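Xyloglucan-specific endo-beta-1,4-glucanase BoGH9A (Bacteroides ovatus, PDB 6DHT) cleaves internal beta-1,4-glucosidic linkages in the xyloglucan backbone, releasing xyloglucan oligosaccharides as a family 9 glycoside hydrolase. Local coordinates at residues Ser105-Arg119 and Asp195-Ser207. Sequence-based numbering, arbitrary orientation.
Sequences SPLADAALKSFYYQR and DYFSRQKINIPES. With CA (calcium ion), chain D; EDO (1,2-ethanediol), chain G; EDO (1,2-ethanediol), chain H.
The ammonium of K113 is gripped by two consecutive carbonyls of the loop that follows helix 194-199: NZ lies 3.0 Å from I202 O, nearly in line with its C=O bond, and 2.9 Å from N203 O, which it meets from above the carbonyl plane. Bends at chi2 and chi4 (-69°) bring the amine round to them, and Y128 O gives NZ another protein acceptor. Farther back along the same side chain, K113 CD packs against I204 CG2 at 3.6 Å.

One helical turn back, the Q200 amide reaches D109: NE2 donates to OD1 over 2.9 Å in an almost straight bond (169°), meeting OD1 on its anti side but tilted out of the carboxylate plane, with the amide and carboxylate planes 57° apart. Water 1 also donates to OD1 and to Y196 OH, whose phenol is held in addition by D565. Between these polar groups I202 packs on the helix, its CD1 against L112 CG at 3.8 Å and its CG2 against D109 CB.

Just past the C-terminal end of helix 105-117, R119 meets E206 end-on, NH1 to OE2 (3.0 Å) and NH2 to OE1, the latter oxygen approached from above the carboxylate plane; E217 is a second anion for NH2. Beside this salt bridge P205 CD touches Y116 CE1 at 3.6 Å.

E206 thus serves twice: its carboxylate pairs with R119 while its carbonyl oxygen binds the calcium ion, completed by N209, T211, D213, D216 and a water. K113 and R119 together grip backbone carbonyls and a carboxylate of one loop, probably helping to fix the calcium-binding turn against the (alpha/alpha)6 barrel of the family 9 fold.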
# COMPACT_ATOMS: atom_id res chain seq x y z
N SER A 105 6.75 -3.04 -14.36
CA SER A 105 5.85 -1.98 -14.79
C SER A 105 4.40 -2.43 -14.82
O SER A 105 3.51 -1.69 -14.33
CB SER A 105 6.31 -1.41 -16.13
OG SER A 105 5.43 -0.40 -16.59
N PRO A 106 4.10 -3.64 -15.34
CA PRO A 106 2.69 -4.06 -15.31
C PRO A 106 2.16 -4.22 -13.90
O PRO A 106 0.98 -3.98 -13.68
CB PRO A 106 2.69 -5.39 -16.07
CG PRO A 106 3.91 -5.31 -16.95
CD PRO A 106 4.93 -4.57 -16.14
N LEU A 107 3.02 -4.61 -12.96
CA LEU A 107 2.63 -4.72 -11.56
C LEU A 107 2.32 -3.33 -10.97
O LEU A 107 1.29 -3.13 -10.35
CB LEU A 107 3.75 -5.42 -10.79
CG LEU A 107 3.57 -5.49 -9.27
CD1 LEU A 107 2.42 -6.41 -8.90
CD2 LEU A 107 4.80 -5.97 -8.63
N ALA A 108 3.22 -2.37 -11.19
CA ALA A 108 3.01 -1.04 -10.67
C ALA A 108 1.72 -0.43 -11.21
O ALA A 108 0.95 0.16 -10.47
CB ALA A 108 4.20 -0.14 -11.01
N ASP A 109 1.47 -0.62 -12.49
CA ASP A 109 0.29 -0.08 -13.14
C ASP A 109 -0.97 -0.77 -12.64
O ASP A 109 -1.97 -0.11 -12.33
CB ASP A 109 0.38 -0.23 -14.67
CG ASP A 109 1.43 0.69 -15.31
OD1 ASP A 109 2.13 1.43 -14.61
OD2 ASP A 109 1.55 0.63 -16.55
N ALA A 110 -0.93 -2.09 -12.55
CA ALA A 110 -2.10 -2.83 -12.05
C ALA A 110 -2.46 -2.48 -10.59
O ALA A 110 -3.62 -2.36 -10.23
CB ALA A 110 -1.88 -4.32 -12.18
N ALA A 111 -1.42 -2.34 -9.77
CA ALA A 111 -1.60 -1.97 -8.37
C ALA A 111 -2.30 -0.62 -8.24
O ALA A 111 -3.17 -0.44 -7.37
CB ALA A 111 -0.27 -1.97 -7.67
N LEU A 112 -1.93 0.34 -9.08
CA LEU A 112 -2.60 1.63 -9.08
C LEU A 112 -4.01 1.54 -9.66
O LEU A 112 -4.94 2.16 -9.12
CB LEU A 112 -1.75 2.62 -9.87
CG LEU A 112 -2.29 4.05 -9.93
CD1 LEU A 112 -2.53 4.65 -8.56
CD2 LEU A 112 -1.31 4.91 -10.71
N LYS A 113 -4.17 0.76 -10.71
CA LYS A 113 -5.46 0.62 -11.36
C LYS A 113 -6.48 -0.07 -10.45
O LYS A 113 -7.69 0.09 -10.64
CB LYS A 113 -5.27 -0.14 -12.68
CG LYS A 113 -6.47 -0.29 -13.57
CD LYS A 113 -7.08 1.03 -14.01
CE LYS A 113 -8.16 0.78 -15.08
NZ LYS A 113 -7.63 0.31 -16.39
N SER A 114 -6.01 -0.83 -9.46
CA SER A 114 -6.92 -1.46 -8.51
C SER A 114 -7.82 -0.43 -7.83
O SER A 114 -8.99 -0.72 -7.51
CB SER A 114 -6.14 -2.23 -7.44
OG SER A 114 -5.51 -1.38 -6.49
N PHE A 115 -7.29 0.77 -7.59
CA PHE A 115 -8.04 1.83 -6.94
C PHE A 115 -9.23 2.27 -7.80
O PHE A 115 -10.32 2.56 -7.28
CB PHE A 115 -7.13 3.01 -6.62
CG PHE A 115 -6.16 2.72 -5.50
CD1 PHE A 115 -4.95 2.10 -5.75
CD2 PHE A 115 -6.49 3.06 -4.19
CE1 PHE A 115 -4.08 1.80 -4.70
CE2 PHE A 115 -5.62 2.77 -3.15
CZ PHE A 115 -4.42 2.13 -3.41
N TYR A 116 -9.02 2.32 -9.12
CA TYR A 116 -10.10 2.61 -10.05
C TYR A 116 -11.26 1.62 -9.88
O TYR A 116 -12.42 2.01 -9.78
CB TYR A 116 -9.59 2.67 -11.49
CG TYR A 116 -10.71 2.58 -12.50
CD1 TYR A 116 -11.48 3.70 -12.83
CD2 TYR A 116 -11.01 1.38 -13.12
CE1 TYR A 116 -12.52 3.60 -13.74
CE2 TYR A 116 -12.04 1.28 -14.04
CZ TYR A 116 -12.78 2.40 -14.35
OH TYR A 116 -13.82 2.32 -15.25
N TYR A 117 -10.94 0.32 -9.78
CA TYR A 117 -11.97 -0.68 -9.57
C TYR A 117 -12.71 -0.49 -8.23
O TYR A 117 -13.88 -0.86 -8.10
CB TYR A 117 -11.38 -2.08 -9.67
CG TYR A 117 -10.98 -2.46 -11.07
CD1 TYR A 117 -11.94 -2.77 -12.03
CD2 TYR A 117 -9.64 -2.56 -11.43
CE1 TYR A 117 -11.59 -3.16 -13.29
CE2 TYR A 117 -9.28 -2.92 -12.70
CZ TYR A 117 -10.27 -3.22 -13.63
OH TYR A 117 -9.87 -3.61 -14.90
N GLN A 118 -12.04 0.08 -7.23
CA GLN A 118 -12.67 0.33 -5.94
C GLN A 118 -13.57 1.58 -5.89
O GLN A 118 -14.15 1.90 -4.83
CB GLN A 118 -11.61 0.45 -4.84
CG GLN A 118 -10.77 -0.79 -4.56
CD GLN A 118 -11.55 -1.90 -3.90
OE1 GLN A 118 -11.96 -2.86 -4.55
NE2 GLN A 118 -11.71 -1.81 -2.58
N ARG A 119 -13.65 2.32 -6.99
CA ARG A 119 -14.36 3.60 -6.94
C ARG A 119 -15.85 3.41 -6.77
O ARG A 119 -16.45 2.53 -7.39
CB ARG A 119 -14.17 4.37 -8.24
CG ARG A 119 -12.79 5.00 -8.42
CD ARG A 119 -12.80 5.90 -9.62
NE ARG A 119 -11.45 6.32 -10.02
CZ ARG A 119 -11.21 7.09 -11.07
NH1 ARG A 119 -12.23 7.53 -11.80
NH2 ARG A 119 -9.96 7.43 -11.38
N ASP A 195 8.80 12.33 -13.03
CA ASP A 195 8.83 11.97 -14.45
C ASP A 195 8.16 10.62 -14.68
O ASP A 195 7.39 10.45 -15.62
CB ASP A 195 10.27 11.94 -15.01
CG ASP A 195 10.85 13.31 -15.24
OD1 ASP A 195 10.11 14.32 -15.19
OD2 ASP A 195 12.08 13.35 -15.47
N TYR A 196 8.46 9.66 -13.81
CA TYR A 196 7.88 8.32 -13.93
C TYR A 196 6.36 8.37 -13.94
O TYR A 196 5.70 7.81 -14.80
CB TYR A 196 8.35 7.44 -12.77
CG TYR A 196 7.88 5.99 -12.83
CD1 TYR A 196 8.59 5.05 -13.54
CD2 TYR A 196 6.71 5.59 -12.20
CE1 TYR A 196 8.17 3.71 -13.62
CE2 TYR A 196 6.29 4.25 -12.26
CZ TYR A 196 7.00 3.34 -12.98
OH TYR A 196 6.54 2.03 -13.01
N PHE A 197 5.81 9.09 -12.96
CA PHE A 197 4.37 9.18 -12.87
C PHE A 197 3.73 10.07 -13.92
O PHE A 197 2.58 9.86 -14.28
CB PHE A 197 3.98 9.56 -11.46
CG PHE A 197 4.22 8.46 -10.47
CD1 PHE A 197 3.45 7.29 -10.51
CD2 PHE A 197 5.20 8.56 -9.51
CE1 PHE A 197 3.70 6.25 -9.62
CE2 PHE A 197 5.44 7.52 -8.62
CZ PHE A 197 4.68 6.38 -8.68
N SER A 198 4.49 11.02 -14.45
CA SER A 198 3.96 11.86 -15.52
C SER A 198 3.75 11.05 -16.79
O SER A 198 2.77 11.25 -17.50
CB SER A 198 4.90 13.03 -15.79
OG SER A 198 4.39 13.83 -16.84
N ARG A 199 4.66 10.11 -17.04
CA ARG A 199 4.60 9.26 -18.22
C ARG A 199 3.68 8.05 -18.09
O ARG A 199 3.26 7.48 -19.10
CB ARG A 199 6.00 8.76 -18.56
CG ARG A 199 6.98 9.87 -18.93
CD ARG A 199 8.30 9.27 -19.35
NE ARG A 199 9.27 10.32 -19.68
CZ ARG A 199 9.41 10.85 -20.90
NH1 ARG A 199 8.65 10.44 -21.91
NH2 ARG A 199 10.32 11.80 -21.10
N GLN A 200 3.38 7.64 -16.87
CA GLN A 200 2.56 6.45 -16.64
C GLN A 200 1.14 6.66 -17.12
O GLN A 200 0.51 7.63 -16.73
CB GLN A 200 2.56 6.17 -15.14
CG GLN A 200 1.80 4.92 -14.71
CD GLN A 200 1.66 4.82 -13.21
OE1 GLN A 200 1.39 5.79 -12.52
NE2 GLN A 200 1.81 3.60 -12.70
N LYS A 201 0.62 5.74 -17.91
CA LYS A 201 -0.78 5.81 -18.31
C LYS A 201 -1.45 4.46 -18.08
O LYS A 201 -0.99 3.43 -18.56
CB LYS A 201 -0.93 6.28 -19.77
CG LYS A 201 -0.45 7.74 -20.01
CD LYS A 201 -1.32 8.77 -19.26
CE LYS A 201 -0.83 10.21 -19.45
NZ LYS A 201 0.64 10.36 -19.24
N ILE A 202 -2.53 4.48 -17.31
CA ILE A 202 -3.15 3.23 -16.85
C ILE A 202 -4.57 3.01 -17.35
O ILE A 202 -5.29 2.12 -16.86
CB ILE A 202 -3.14 3.14 -15.30
CG1 ILE A 202 -3.88 4.33 -14.67
CG2 ILE A 202 -1.71 3.09 -14.78
CD1 ILE A 202 -4.15 4.16 -13.20
N ASN A 203 -4.97 3.78 -18.35
CA ASN A 203 -6.28 3.65 -18.97
C ASN A 203 -7.42 3.76 -17.97
O ASN A 203 -8.21 2.84 -17.78
CB ASN A 203 -6.37 2.36 -19.79
CG ASN A 203 -7.67 2.27 -20.58
OD1 ASN A 203 -8.23 3.28 -20.99
ND2 ASN A 203 -8.16 1.06 -20.76
N ILE A 204 -7.46 4.91 -17.31
CA ILE A 204 -8.59 5.34 -16.49
C ILE A 204 -9.28 6.50 -17.23
O ILE A 204 -8.73 7.03 -18.19
CB ILE A 204 -8.14 5.77 -15.08
CG1 ILE A 204 -7.02 6.81 -15.13
CG2 ILE A 204 -7.71 4.56 -14.28
CD1 ILE A 204 -6.69 7.44 -13.80
N PRO A 205 -10.48 6.89 -16.79
CA PRO A 205 -11.18 7.95 -17.51
C PRO A 205 -10.36 9.24 -17.63
O PRO A 205 -10.54 10.01 -18.59
CB PRO A 205 -12.45 8.15 -16.69
CG PRO A 205 -12.68 6.81 -16.07
CD PRO A 205 -11.32 6.30 -15.74
N GLU A 206 -9.44 9.44 -16.70
CA GLU A 206 -8.66 10.67 -16.63
C GLU A 206 -7.30 10.53 -17.33
O GLU A 206 -6.43 11.41 -17.17
CB GLU A 206 -8.48 11.11 -15.16
CG GLU A 206 -9.80 11.24 -14.38
CD GLU A 206 -10.40 9.91 -13.89
OE1 GLU A 206 -9.75 8.85 -14.00
OE2 GLU A 206 -11.56 9.95 -13.38
N SER A 207 -7.11 9.47 -18.10
CA SER A 207 -5.81 9.23 -18.74
C SER A 207 -5.47 10.21 -19.86
O SER A 207 -4.32 10.29 -20.25
CB SER A 207 -5.68 7.80 -19.27
OG SER A 207 -5.54 6.87 -18.20
CA CA D . -4.35 11.97 -16.22
C1 EDO G . -4.06 -1.10 -17.23
O1 EDO G . -5.38 -1.67 -17.11
C2 EDO G . -3.39 -1.06 -15.86
O2 EDO G . -3.21 -2.39 -15.33
C1 EDO H . 0.55 14.33 -18.78
O1 EDO H . -0.84 14.16 -18.51
C2 EDO H . 1.22 14.77 -17.48
O2 EDO H . 1.06 13.70 -16.54
O HOH W 1 4.81 1.65 -15.04
O HOH W 2 1.84 2.85 -9.89
O HOH W 3 2.46 2.93 -17.82
O HOH W 4 -0.72 0.26 -18.07
O HOH W 5 -3.21 12.15 -18.28